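Local coordinates for CELL WALL surface anchor family protein (Streptococcus pneumoniae, PDB 2X9X), which forms the repeating backbone shaft of the pneumococcal pilus, a cell-wall-anchored surface fibre linked to cell adhesion, at residues K266-V271 against F380-L385; E282-N287 against E393-P398; L295-D300 against A353-F358; K342-Y347 against V373-G378; T420-E425 against D434-V439. The protein carries 1 engineered substitution. All blocks are in the same frame, centred on the assembly; numbering follows the deposited sequence.

Contact 1 of 5, residues K266-V271 against F380-L385; sequences KKFVKV and FEITGL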
# COMPACT_ATOMS: atom_id res chain seq x y z
N LYS A 266 -14.71 -8.83 -1.37
CA LYS A 266 -16.04 -9.20 -1.85
C LYS A 266 -17.12 -8.57 -0.98
O LYS A 266 -16.97 -8.48 0.24
CB LYS A 266 -16.19 -10.73 -1.85
CG LYS A 266 -17.37 -11.24 -2.67
CD LYS A 266 -17.09 -11.09 -4.16
CE LYS A 266 -18.26 -11.57 -5.01
NZ LYS A 266 -19.45 -10.66 -4.89
N LYS A 267 -18.22 -8.16 -1.61
CA LYS A 267 -19.39 -7.60 -0.92
C LYS A 267 -20.57 -8.56 -1.01
O LYS A 267 -20.71 -9.29 -2.00
CB LYS A 267 -19.79 -6.27 -1.56
CG LYS A 267 -18.73 -5.18 -1.48
CD LYS A 267 -19.10 -4.01 -2.39
CE LYS A 267 -18.07 -2.90 -2.30
NZ LYS A 267 -18.16 -1.98 -3.47
N PHE A 268 -21.41 -8.55 0.02
CA PHE A 268 -22.60 -9.40 0.09
C PHE A 268 -23.81 -8.62 0.60
O PHE A 268 -23.67 -7.66 1.37
CB PHE A 268 -22.36 -10.56 1.06
CG PHE A 268 -21.14 -11.38 0.76
CD1 PHE A 268 -21.22 -12.49 -0.06
CD2 PHE A 268 -19.92 -11.05 1.32
CE1 PHE A 268 -20.09 -13.26 -0.33
CE2 PHE A 268 -18.79 -11.81 1.05
CZ PHE A 268 -18.88 -12.91 0.22
N VAL A 269 -25.01 -9.03 0.18
CA VAL A 269 -26.25 -8.53 0.77
C VAL A 269 -27.17 -9.68 1.15
O VAL A 269 -27.48 -10.55 0.33
CB VAL A 269 -27.03 -7.58 -0.18
CG1 VAL A 269 -28.34 -7.13 0.47
CG2 VAL A 269 -26.17 -6.38 -0.56
N LYS A 270 -27.58 -9.70 2.42
CA LYS A 270 -28.53 -10.68 2.92
C LYS A 270 -29.97 -10.21 2.70
O LYS A 270 -30.36 -9.16 3.20
CB LYS A 270 -28.30 -10.91 4.41
CG LYS A 270 -29.06 -12.09 4.98
CD LYS A 270 -28.47 -13.39 4.45
CE LYS A 270 -29.32 -14.57 4.85
NZ LYS A 270 -30.65 -14.50 4.19
N VAL A 271 -30.75 -11.01 1.97
CA VAL A 271 -32.15 -10.68 1.70
C VAL A 271 -33.06 -11.88 1.95
O VAL A 271 -32.59 -12.99 2.20
CB VAL A 271 -32.37 -10.24 0.24
CG1 VAL A 271 -31.59 -8.97 -0.06
CG2 VAL A 271 -31.97 -11.35 -0.71
N PHE A 380 -22.71 -6.94 4.21
CA PHE A 380 -21.47 -7.34 4.86
C PHE A 380 -20.39 -7.56 3.82
O PHE A 380 -20.69 -7.73 2.63
CB PHE A 380 -21.67 -8.56 5.79
CG PHE A 380 -22.23 -9.78 5.10
CD1 PHE A 380 -23.58 -9.88 4.83
CD2 PHE A 380 -21.40 -10.85 4.78
CE1 PHE A 380 -24.10 -11.00 4.22
CE2 PHE A 380 -21.91 -11.98 4.17
CZ PHE A 380 -23.27 -12.06 3.89
N GLU A 381 -19.13 -7.53 4.24
CA GLU A 381 -18.04 -7.61 3.27
C GLU A 381 -16.75 -8.14 3.88
O GLU A 381 -16.59 -8.17 5.11
CB GLU A 381 -17.79 -6.24 2.63
CG GLU A 381 -17.25 -5.19 3.60
CD GLU A 381 -16.97 -3.86 2.92
OE1 GLU A 381 -17.94 -3.15 2.57
OE2 GLU A 381 -15.79 -3.53 2.73
N ILE A 382 -15.84 -8.56 3.01
CA ILE A 382 -14.52 -9.04 3.42
C ILE A 382 -13.45 -8.41 2.54
O ILE A 382 -13.62 -8.30 1.31
CB ILE A 382 -14.44 -10.59 3.36
CG1 ILE A 382 -13.09 -11.09 3.90
CG2 ILE A 382 -14.69 -11.11 1.94
CD1 ILE A 382 -12.92 -10.92 5.40
N THR A 383 -12.35 -7.97 3.16
CA THR A 383 -11.27 -7.31 2.43
C THR A 383 -9.91 -7.90 2.80
O THR A 383 -9.75 -8.45 3.89
CB THR A 383 -11.25 -5.78 2.70
OG1 THR A 383 -11.02 -5.55 4.10
CG2 THR A 383 -12.58 -5.14 2.30
N GLY A 384 -8.95 -7.81 1.88
CA GLY A 384 -7.58 -8.20 2.13
C GLY A 384 -7.20 -9.60 1.67
O GLY A 384 -6.25 -10.19 2.19
N LEU A 385 -7.92 -10.11 0.68
CA LEU A 385 -7.79 -11.51 0.26
C LEU A 385 -7.02 -11.75 -1.03
O LEU A 385 -6.90 -10.87 -1.88
CB LEU A 385 -9.18 -12.13 0.07
CG LEU A 385 -10.13 -12.13 1.27
CD1 LEU A 385 -11.49 -12.73 0.89
CD2 LEU A 385 -9.49 -12.86 2.46
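F268 and F380 face each other in an antiparallel strand pair of a Cna-B-like domain, the immunoglobulin-like sandwich of Gram-positive pilins. The pairing joins strand 260-271 to strand 379-385.

Backbone bonds set the register. K266 and I382 form one hydrogen-bonded pair, with K266 N to I382 O at 2.9 Å. F268 and F380 form the other, with F268 N to F380 O at 2.8 Å. Between them K267 and E381 make a non-hydrogen-bonded pair, their CA atoms 4.4 Å apart.

The apolar contact lies on the face that carries F268, F380 and I382. The two ring planes are 12° apart, but the rings are displaced, with centroids 5.0 Å apart. Instead F268 CB sits over one face of the F380 ring, 3.3 Å from F380 CZ. A chi1 of 57° tucks the F380 ring over its own backbone, toward F268. I382 CG2 meets the edge of the F268 ring.

Polar ends point elsewhere. K267 NZ bonds to the backbone O of Y417, and E381 OE2 to its hydroxyl, OH. K266 NZ bonds to T436. K270 carries the intramolecular isopeptide bond, its NZ joined covalently to N440 CG.

Contact 2 of 5, residues E282-N287 against E393-P398; sequences EFVIAN and EETKQP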
# COMPACT_ATOMS: atom_id res chain seq x y z
N GLU A 282 -25.18 -13.90 10.53
CA GLU A 282 -23.75 -14.06 10.78
C GLU A 282 -23.15 -15.18 9.94
O GLU A 282 -23.78 -16.22 9.74
CB GLU A 282 -23.49 -14.29 12.27
CG GLU A 282 -24.08 -13.20 13.16
CD GLU A 282 -23.70 -13.32 14.63
OE1 GLU A 282 -22.94 -14.25 14.98
OE2 GLU A 282 -24.15 -12.49 15.43
N PHE A 283 -21.94 -14.94 9.44
CA PHE A 283 -21.27 -15.86 8.52
C PHE A 283 -19.79 -16.02 8.81
O PHE A 283 -19.13 -15.12 9.33
CB PHE A 283 -21.39 -15.35 7.08
CG PHE A 283 -22.80 -15.21 6.60
CD1 PHE A 283 -23.41 -16.23 5.89
CD2 PHE A 283 -23.52 -14.05 6.85
CE1 PHE A 283 -24.71 -16.11 5.45
CE2 PHE A 283 -24.82 -13.92 6.41
CZ PHE A 283 -25.42 -14.95 5.71
N VAL A 284 -19.26 -17.18 8.43
CA VAL A 284 -17.82 -17.38 8.37
C VAL A 284 -17.45 -17.77 6.94
O VAL A 284 -18.33 -18.02 6.11
CB VAL A 284 -17.33 -18.46 9.36
CG1 VAL A 284 -17.61 -18.01 10.80
CG2 VAL A 284 -18.00 -19.80 9.07
N ILE A 285 -16.15 -17.79 6.65
CA ILE A 285 -15.68 -18.11 5.31
C ILE A 285 -14.85 -19.40 5.30
O ILE A 285 -13.91 -19.56 6.08
CB ILE A 285 -14.85 -16.95 4.73
CG1 ILE A 285 -15.74 -15.72 4.53
CG2 ILE A 285 -14.21 -17.37 3.41
CD1 ILE A 285 -14.98 -14.45 4.21
N ALA A 286 -15.22 -20.32 4.41
CA ALA A 286 -14.50 -21.59 4.28
C ALA A 286 -13.78 -21.67 2.93
O ALA A 286 -14.15 -20.97 1.98
CB ALA A 286 -15.46 -22.76 4.44
N ASN A 287 -12.76 -22.51 2.86
CA ASN A 287 -11.98 -22.67 1.64
C ASN A 287 -12.39 -23.90 0.83
O ASN A 287 -11.69 -24.30 -0.10
CB ASN A 287 -10.47 -22.68 1.94
CG ASN A 287 -10.05 -23.84 2.83
OD1 ASN A 287 -10.82 -24.76 3.09
ND2 ASN A 287 -8.80 -23.80 3.30
N GLU A 393 -20.42 -19.72 5.00
CA GLU A 393 -21.24 -20.59 5.83
C GLU A 393 -21.99 -19.76 6.87
O GLU A 393 -21.37 -19.05 7.67
CB GLU A 393 -20.40 -21.66 6.52
CG GLU A 393 -21.22 -22.62 7.36
CD GLU A 393 -20.41 -23.75 7.95
OE1 GLU A 393 -19.58 -24.35 7.23
OE2 GLU A 393 -20.62 -24.06 9.14
N GLU A 394 -23.31 -19.83 6.85
CA GLU A 394 -24.10 -19.09 7.83
C GLU A 394 -24.00 -19.77 9.19
O GLU A 394 -24.21 -20.98 9.30
CB GLU A 394 -25.56 -18.99 7.39
CG GLU A 394 -26.37 -18.01 8.23
CD GLU A 394 -27.81 -17.91 7.78
OE1 GLU A 394 -28.55 -18.91 7.86
OE2 GLU A 394 -28.22 -16.81 7.35
N THR A 395 -23.68 -18.99 10.22
CA THR A 395 -23.56 -19.52 11.57
C THR A 395 -24.69 -19.03 12.47
O THR A 395 -24.98 -19.65 13.50
CB THR A 395 -22.19 -19.17 12.20
OG1 THR A 395 -21.99 -17.75 12.15
CG2 THR A 395 -21.07 -19.86 11.44
N LYS A 396 -25.33 -17.93 12.09
CA LYS A 396 -26.51 -17.44 12.80
C LYS A 396 -27.51 -16.85 11.83
O LYS A 396 -27.18 -15.96 11.04
CB LYS A 396 -26.13 -16.41 13.87
CG LYS A 396 -27.33 -15.95 14.70
CD LYS A 396 -26.91 -15.03 15.83
CE LYS A 396 -28.11 -14.66 16.70
NZ LYS A 396 -27.71 -13.85 17.89
N GLN A 397 -28.75 -17.33 11.88
CA GLN A 397 -29.77 -16.85 10.97
C GLN A 397 -30.35 -15.52 11.45
O GLN A 397 -30.35 -15.24 12.65
CB GLN A 397 -30.90 -17.88 10.82
CG GLN A 397 -31.70 -18.11 12.09
CD GLN A 397 -31.15 -19.23 12.94
OE1 GLN A 397 -29.94 -19.39 13.08
NE2 GLN A 397 -32.05 -20.02 13.53
N PRO A 398 -30.84 -14.71 10.51
CA PRO A 398 -31.53 -13.47 10.88
C PRO A 398 -32.83 -13.84 11.59
O PRO A 398 -33.40 -14.89 11.29
CB PRO A 398 -31.85 -12.81 9.53
CG PRO A 398 -31.28 -13.69 8.48
CD PRO A 398 -30.95 -15.01 9.08
O HOH W 1 -22.52 -16.92 14.69
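E282 and K396 lie side by side in a classic beta bulge, part of the antiparallel sheet of the Cna-B-like domain. T395 and K396 both face E282. E282 O therefore takes two backbone bonds, 2.8 Å from T395 N and 3.3 Å from K396 N. Both donors come from the same face of the carbonyl plane. Beyond the bulge, V284 and E393 form a regular hydrogen-bonded pair.

The K396 chain is fully extended, with CG opposite its backbone N (chi1 -176°). It runs in the same direction as E282, and K396 CD packs 3.8 Å from E282 CD. The two charges stay beyond salt-bridge distance. E282 OE2 instead forms a salt bridge with K314 NZ, and a water links E282 OE1 to T395 OG1.

On the other face E394 crosses the F283 ring obliquely. E394 CB lies 3.6 Å from F283 CE1. A chi1 of -169° sets E394 CG by the ring, where it makes an off-centre CH-pi contact. E394 OE1 accepts from L404 N. The E394 side chain also touches K270 and N440, consistent with the acidic residue that accompanies isopeptide bonds in related pilin domains.

T395 puts CG2 beside its backbone N, with OG1 at chi1 55°. The methyl thus turns to V284, and T395 CG2 lies 3.9 Å from V284 CG2.

Contact 3 of 5, residues L295-D300 against A353-F358; sequences LARKAD and AANNAF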
# COMPACT_ATOMS: atom_id res chain seq x y z
N LEU A 295 -11.54 -19.12 7.59
CA LEU A 295 -10.66 -17.95 7.58
C LEU A 295 -10.58 -17.33 8.97
O LEU A 295 -11.59 -16.95 9.55
CB LEU A 295 -11.16 -16.91 6.58
CG LEU A 295 -10.28 -15.68 6.39
CD1 LEU A 295 -9.00 -16.05 5.66
CD2 LEU A 295 -11.04 -14.59 5.64
N ALA A 296 -9.36 -17.24 9.50
CA ALA A 296 -9.13 -16.64 10.81
C ALA A 296 -8.03 -15.59 10.73
O ALA A 296 -7.15 -15.66 9.87
CB ALA A 296 -8.74 -17.71 11.83
N ARG A 297 -8.08 -14.60 11.63
CA ARG A 297 -6.93 -13.72 11.81
C ARG A 297 -5.87 -14.50 12.58
O ARG A 297 -6.18 -15.34 13.43
CB ARG A 297 -7.30 -12.40 12.51
CG ARG A 297 -7.79 -12.51 13.96
CD ARG A 297 -8.33 -11.16 14.46
NE ARG A 297 -9.48 -10.75 13.66
CZ ARG A 297 -10.74 -11.07 13.93
NH1 ARG A 297 -11.04 -11.76 15.03
NH2 ARG A 297 -11.70 -10.69 13.10
N LYS A 298 -4.61 -14.24 12.26
CA LYS A 298 -3.50 -14.92 12.92
C LYS A 298 -3.30 -14.36 14.33
O LYS A 298 -2.95 -13.19 14.50
CB LYS A 298 -2.22 -14.78 12.09
CG LYS A 298 -1.04 -15.55 12.63
CD LYS A 298 -0.21 -16.18 11.52
CE LYS A 298 0.33 -15.14 10.56
NZ LYS A 298 1.31 -15.75 9.62
N ALA A 299 -3.53 -15.20 15.34
CA ALA A 299 -3.56 -14.77 16.73
C ALA A 299 -2.29 -14.07 17.21
O ALA A 299 -2.35 -13.11 17.98
CB ALA A 299 -3.89 -15.94 17.65
N ASP A 300 -1.13 -14.54 16.76
CA ASP A 300 0.14 -13.96 17.21
C ASP A 300 0.48 -12.66 16.48
O ASP A 300 1.52 -12.05 16.75
CB ASP A 300 1.28 -14.97 17.09
CG ASP A 300 1.57 -15.35 15.65
OD1 ASP A 300 0.61 -15.51 14.87
OD2 ASP A 300 2.76 -15.51 15.31
N ALA A 353 -9.22 -3.71 11.39
CA ALA A 353 -8.04 -3.32 12.17
C ALA A 353 -7.37 -4.52 12.84
O ALA A 353 -6.15 -4.54 13.00
CB ALA A 353 -8.40 -2.26 13.20
N ALA A 354 -8.16 -5.50 13.23
CA ALA A 354 -7.63 -6.71 13.86
C ALA A 354 -7.12 -7.75 12.86
O ALA A 354 -6.28 -8.59 13.21
CB ALA A 354 -8.66 -7.33 14.80
N ASN A 355 -7.62 -7.70 11.63
CA ASN A 355 -7.23 -8.65 10.58
C ASN A 355 -5.86 -8.27 9.99
O ASN A 355 -5.75 -7.91 8.82
CB ASN A 355 -8.27 -8.69 9.45
CG ASN A 355 -9.56 -9.40 9.85
OD1 ASN A 355 -9.67 -10.00 10.93
ND2 ASN A 355 -10.55 -9.35 8.96
N ASN A 356 -4.81 -8.34 10.81
CA ASN A 356 -3.47 -7.99 10.36
C ASN A 356 -2.85 -9.05 9.45
O ASN A 356 -1.99 -8.75 8.62
CB ASN A 356 -2.55 -7.73 11.56
CG ASN A 356 -3.00 -6.55 12.39
OD1 ASN A 356 -3.31 -5.48 11.85
ND2 ASN A 356 -3.03 -6.72 13.71
N ALA A 357 -3.29 -10.29 9.62
CA ALA A 357 -2.80 -11.41 8.84
C ALA A 357 -3.84 -12.51 8.89
O ALA A 357 -4.59 -12.61 9.87
CB ALA A 357 -1.46 -11.90 9.38
N PHE A 358 -3.90 -13.33 7.85
CA PHE A 358 -4.89 -14.41 7.78
C PHE A 358 -4.25 -15.79 7.81
O PHE A 358 -3.13 -15.99 7.32
CB PHE A 358 -5.74 -14.30 6.52
CG PHE A 358 -6.72 -13.16 6.52
CD1 PHE A 358 -7.62 -13.00 7.57
CD2 PHE A 358 -6.77 -12.27 5.46
CE1 PHE A 358 -8.52 -11.95 7.56
CE2 PHE A 358 -7.67 -11.22 5.45
CZ PHE A 358 -8.55 -11.06 6.50
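R297 and F358 are the facing residues of a small two-stranded antiparallel sheet, made by strands 294-297 and 358-361. They form a non-hydrogen-bonded pair, with CA atoms 4.6 Å apart. The second strand begins just after helix 338-354 ends, so the contact also takes in the end of that helix.

Two CA-H...O contacts flank the pair. F358 CA points at A296 O, and R297 CA lies 3.2 Å from A357 O. The same A357 O receives the backbone bond from K298 N at 2.9 Å, with the donor well above the carbonyl plane.

R297 reaches back to the helix end. Its chain bends at chi3 (62°), which brings the guanidinium level with the amide of N355. The two planes are 14° apart. R297 NE donates to N355 OD1 at 2.8 Å, and R297 NH2 adds a weak bond to the same oxygen. One amide oxygen thus meets two guanidinium nitrogens and limits the rotation of the group. A354 CB packs at 3.7 Å from R297 NE.

Earlier in the strand, L295 crosses F358. L295 CD2 lies over one face of the ring, off toward the rim, while L295 CD1 comes within 3.8 Å of F358 CG. A296 O sits at the ring edge, in its plane. L385 packs against both L295 and F358 and ties them to the larger sheet.

N355 is the first residue to leave the helix. Its inverse gamma turn leads into a two-stranded antiparallel sheet whose strands are joined through helices 304-325 and 338-354.

Contact 4 of 5, residues K342-Y347 against V373-G378; sequences KAQAAY and VSDAQG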
# COMPACT_ATOMS: atom_id res chain seq x y z
N LYS A 342 -24.67 1.84 12.10
CA LYS A 342 -23.52 2.45 12.77
C LYS A 342 -22.74 1.42 13.59
O LYS A 342 -21.51 1.35 13.52
CB LYS A 342 -23.98 3.59 13.69
CG LYS A 342 -24.47 4.82 12.95
CD LYS A 342 -23.33 5.75 12.58
CE LYS A 342 -23.84 7.10 12.12
NZ LYS A 342 -24.66 7.77 13.17
N ALA A 343 -23.47 0.63 14.38
CA ALA A 343 -22.85 -0.38 15.22
C ALA A 343 -22.14 -1.44 14.37
O ALA A 343 -21.06 -1.92 14.72
CB ALA A 343 -23.88 -1.03 16.12
N GLN A 344 -22.75 -1.78 13.24
CA GLN A 344 -22.16 -2.77 12.35
C GLN A 344 -20.89 -2.21 11.70
O GLN A 344 -19.90 -2.92 11.55
CB GLN A 344 -23.16 -3.24 11.29
CG GLN A 344 -22.72 -4.46 10.49
CD GLN A 344 -22.07 -4.10 9.17
OE1 GLN A 344 -21.93 -4.95 8.28
NE2 GLN A 344 -21.68 -2.85 9.02
N ALA A 345 -20.93 -0.93 11.34
CA ALA A 345 -19.78 -0.27 10.74
C ALA A 345 -18.62 -0.19 11.73
O ALA A 345 -17.46 -0.37 11.36
CB ALA A 345 -20.15 1.12 10.23
N ALA A 346 -18.94 0.05 13.00
CA ALA A 346 -17.91 0.09 14.05
C ALA A 346 -17.26 -1.28 14.21
O ALA A 346 -16.04 -1.39 14.32
CB ALA A 346 -18.50 0.57 15.37
N TYR A 347 -18.09 -2.32 14.22
CA TYR A 347 -17.59 -3.69 14.31
C TYR A 347 -16.74 -4.05 13.09
O TYR A 347 -15.64 -4.59 13.22
CB TYR A 347 -18.76 -4.68 14.47
CG TYR A 347 -18.34 -6.13 14.35
CD1 TYR A 347 -17.55 -6.73 15.32
CD2 TYR A 347 -18.73 -6.89 13.25
CE1 TYR A 347 -17.15 -8.05 15.20
CE2 TYR A 347 -18.33 -8.21 13.13
CZ TYR A 347 -17.55 -8.78 14.10
OH TYR A 347 -17.15 -10.10 13.98
N VAL A 373 -21.25 -9.93 9.78
CA VAL A 373 -22.61 -9.70 10.27
C VAL A 373 -23.31 -8.68 9.38
O VAL A 373 -22.76 -7.62 9.10
CB VAL A 373 -22.60 -9.14 11.72
CG1 VAL A 373 -24.03 -8.99 12.24
CG2 VAL A 373 -21.77 -10.03 12.66
N SER A 374 -24.52 -9.00 8.92
CA SER A 374 -25.25 -8.10 8.02
C SER A 374 -25.84 -6.91 8.77
O SER A 374 -26.39 -7.06 9.86
CB SER A 374 -26.34 -8.86 7.26
OG SER A 374 -27.33 -9.38 8.14
N ASP A 375 -25.73 -5.72 8.18
CA ASP A 375 -26.35 -4.53 8.76
C ASP A 375 -27.82 -4.42 8.36
O ASP A 375 -28.38 -5.37 7.80
CB ASP A 375 -25.56 -3.25 8.45
CG ASP A 375 -25.59 -2.86 6.97
OD1 ASP A 375 -26.42 -3.40 6.21
OD2 ASP A 375 -24.78 -1.98 6.58
N ALA A 376 -28.45 -3.29 8.65
CA ALA A 376 -29.89 -3.13 8.40
C ALA A 376 -30.22 -3.06 6.91
O ALA A 376 -31.38 -3.15 6.51
CB ALA A 376 -30.42 -1.91 9.13
N GLN A 377 -29.19 -2.87 6.09
CA GLN A 377 -29.34 -2.92 4.65
C GLN A 377 -28.85 -4.26 4.11
O GLN A 377 -28.62 -4.42 2.91
CB GLN A 377 -28.58 -1.77 3.99
CG GLN A 377 -28.99 -0.40 4.53
CD GLN A 377 -28.03 0.70 4.13
OE1 GLN A 377 -27.62 1.51 4.97
NE2 GLN A 377 -27.67 0.75 2.86
N GLY A 378 -28.68 -5.22 5.02
CA GLY A 378 -28.27 -6.57 4.68
C GLY A 378 -26.80 -6.72 4.32
O GLY A 378 -26.35 -7.80 3.94
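Q344 of helix 338-354 packs on V373, at the end of strand 372-373, and on D375 of the loop after it. Q344 has the most surface buried here. Its CG is anti to N (chi1 -169°), and a bend at chi2 then takes the side chain across D375 CB and V373 O. Q344 CG comes 3.5 Å from V373 O, and Q344 CB rests 3.7 Å from D375 CB.

V373 adds the apolar part. V373 CG2 meets Y347 CE2 at 3.9 Å, the two side chains crossing at about a right angle. Y347 OH bonds to K371 O, just before the strand, while its ring touches V373.

D375 organises the turn that follows. Its OD1 accepts from Q377 N at 2.8 Å, an Asx turn, with the donor above the carboxylate plane. A type I beta turn runs from D375 to G378, closed by G378 N to D375 O at 2.8 Å. D375 OD2 makes a salt bridge to R379.

Helix 338-354 also packs on the loop through D341, which touches D375, and V340, which touches A376. Helix 304-325 reaches V373 and Q344 through L317. The loop itself leads from strand 372-373 to strand 379-385.

Contact 5 of 5, residues T420-E425 against D434-V439; sequences TGQGIE and DATKVV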
# COMPACT_ATOMS: atom_id res chain seq x y z
N THR A 420 -19.77 -4.11 -11.38
CA THR A 420 -21.18 -4.45 -11.48
C THR A 420 -21.26 -5.81 -12.19
O THR A 420 -20.24 -6.47 -12.38
CB THR A 420 -22.00 -3.36 -12.20
OG1 THR A 420 -23.39 -3.69 -12.16
CG2 THR A 420 -21.55 -3.19 -13.64
N GLY A 421 -22.46 -6.24 -12.57
CA GLY A 421 -22.62 -7.53 -13.20
C GLY A 421 -22.67 -8.68 -12.20
O GLY A 421 -22.38 -9.83 -12.54
N GLN A 422 -23.04 -8.37 -10.97
CA GLN A 422 -23.15 -9.40 -9.94
C GLN A 422 -24.61 -9.56 -9.49
O GLN A 422 -25.52 -9.32 -10.28
CB GLN A 422 -22.19 -9.11 -8.78
CG GLN A 422 -20.81 -8.65 -9.29
CD GLN A 422 -19.71 -8.72 -8.25
OE1 GLN A 422 -18.96 -7.75 -8.06
NE2 GLN A 422 -19.58 -9.86 -7.59
N GLY A 423 -24.83 -9.98 -8.25
CA GLY A 423 -26.17 -10.37 -7.82
C GLY A 423 -27.15 -9.28 -7.43
O GLY A 423 -28.36 -9.41 -7.67
N ILE A 424 -26.65 -8.20 -6.84
CA ILE A 424 -27.50 -7.18 -6.24
C ILE A 424 -26.68 -5.94 -5.91
O ILE A 424 -25.47 -6.03 -5.78
CB ILE A 424 -28.17 -7.72 -4.95
CG1 ILE A 424 -29.20 -6.72 -4.41
CG2 ILE A 424 -27.11 -8.05 -3.88
CD1 ILE A 424 -30.05 -7.29 -3.30
N GLU A 425 -27.35 -4.80 -5.80
CA GLU A 425 -26.71 -3.56 -5.34
C GLU A 425 -26.30 -3.69 -3.88
O GLU A 425 -27.13 -3.98 -3.03
CB GLU A 425 -27.66 -2.37 -5.48
CG GLU A 425 -27.94 -1.94 -6.91
CD GLU A 425 -29.15 -1.02 -7.01
OE1 GLU A 425 -30.08 -1.15 -6.19
OE2 GLU A 425 -29.17 -0.16 -7.92
N ASP A 434 -23.04 -4.73 -7.43
CA ASP A 434 -21.67 -5.05 -7.04
C ASP A 434 -21.55 -5.95 -5.81
O ASP A 434 -20.50 -6.01 -5.17
CB ASP A 434 -20.86 -3.75 -6.83
CG ASP A 434 -21.51 -2.81 -5.82
OD1 ASP A 434 -22.65 -3.07 -5.37
OD2 ASP A 434 -20.88 -1.78 -5.48
N ALA A 435 -22.63 -6.67 -5.50
CA ALA A 435 -22.63 -7.57 -4.35
C ALA A 435 -23.22 -8.94 -4.67
O ALA A 435 -24.06 -9.07 -5.57
CB ALA A 435 -23.38 -6.93 -3.18
N THR A 436 -22.78 -9.94 -3.93
CA THR A 436 -23.35 -11.29 -3.99
C THR A 436 -24.63 -11.33 -3.17
O THR A 436 -24.67 -10.86 -2.03
CB THR A 436 -22.36 -12.33 -3.43
OG1 THR A 436 -21.25 -12.47 -4.32
CG2 THR A 436 -23.04 -13.68 -3.27
N LYS A 437 -25.68 -11.90 -3.76
CA LYS A 437 -26.98 -11.97 -3.13
C LYS A 437 -27.11 -13.26 -2.34
O LYS A 437 -26.94 -14.36 -2.88
CB LYS A 437 -28.06 -11.90 -4.22
CG LYS A 437 -29.47 -11.74 -3.71
CD LYS A 437 -30.39 -11.47 -4.91
CE LYS A 437 -31.85 -11.55 -4.54
NZ LYS A 437 -32.68 -11.34 -5.77
N VAL A 438 -27.40 -13.14 -1.04
CA VAL A 438 -27.58 -14.31 -0.18
C VAL A 438 -29.03 -14.37 0.30
O VAL A 438 -29.47 -13.51 1.07
CB VAL A 438 -26.62 -14.28 1.03
CG1 VAL A 438 -26.75 -15.56 1.85
CG2 VAL A 438 -25.19 -14.09 0.56
N VAL A 439 -29.76 -15.38 -0.17
CA VAL A 439 -31.20 -15.44 0.05
C VAL A 439 -31.59 -16.35 1.22
O VAL A 439 -31.22 -17.52 1.26
CB VAL A 439 -31.93 -15.93 -1.22
CG1 VAL A 439 -33.43 -15.85 -1.03
CG2 VAL A 439 -31.48 -15.12 -2.42
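G423, I424 and A435 meet through two classic beta bulges, one on each chain segment of this antiparallel pairing. G423 and I424 both face A435, and D434 and A435 both face I424. The one beta bridge is the hydrogen-bonded pair I424 with A435, in which A435 N donates to I424 O at 2.9 Å. A435 O takes two weak bonds in return, from G423 N at 2.9 Å and from I424 N at 3.0 Å. G423 O lies beside K437 CD, 4.0 Å away.

I424 makes the apolar contact across the segments. A chi1 of -173° sends its CG1 branch away from N and turns the CG2 methyl to the other segment. I424 CG2 reaches A435 CB and K437 CB, each at 4.0 Å. Q422 CB packs 3.7 Å from A435 O.

Further out, polar bonds fix the ends. T420 OG1 bonds to D433 N, and D434 OD1 accepts from Y426 N. The carboxylate of E425 takes the backbone N of G429 and of G431, and so holds the connecting loop. K437 NZ forms a salt bridge with D275.

I424 also packs on V269, and T436 and V438 make backbone bonds to strand 260-271. Strand 436-439 is the parallel neighbour of strand 260-271, with residues 420-425 along its start.

How the contacts relate
All five contacts lie in the C-terminal part of the chain. Contacts 1 and 5, with centres about 10 Å apart, share one sheet, where strand 260-271 neighbours 436-439. Contact 2 belongs to another sheet, about 12 Å from contact 1, and the rings of F380 and F283 stack between them. Along the chain contacts 1 and 2 cross. Contacts 3 and 4 are nested inside both loops; they share helix 338-354 but do not touch. Contact 5 comes last. Contacts 1, 2 and 5 thus join the sandwich around K270 and its link to N440, while contacts 3 and 4 fasten the helical insertion. Such a cross-linked domain probably helps the pilus shaft withstand stress.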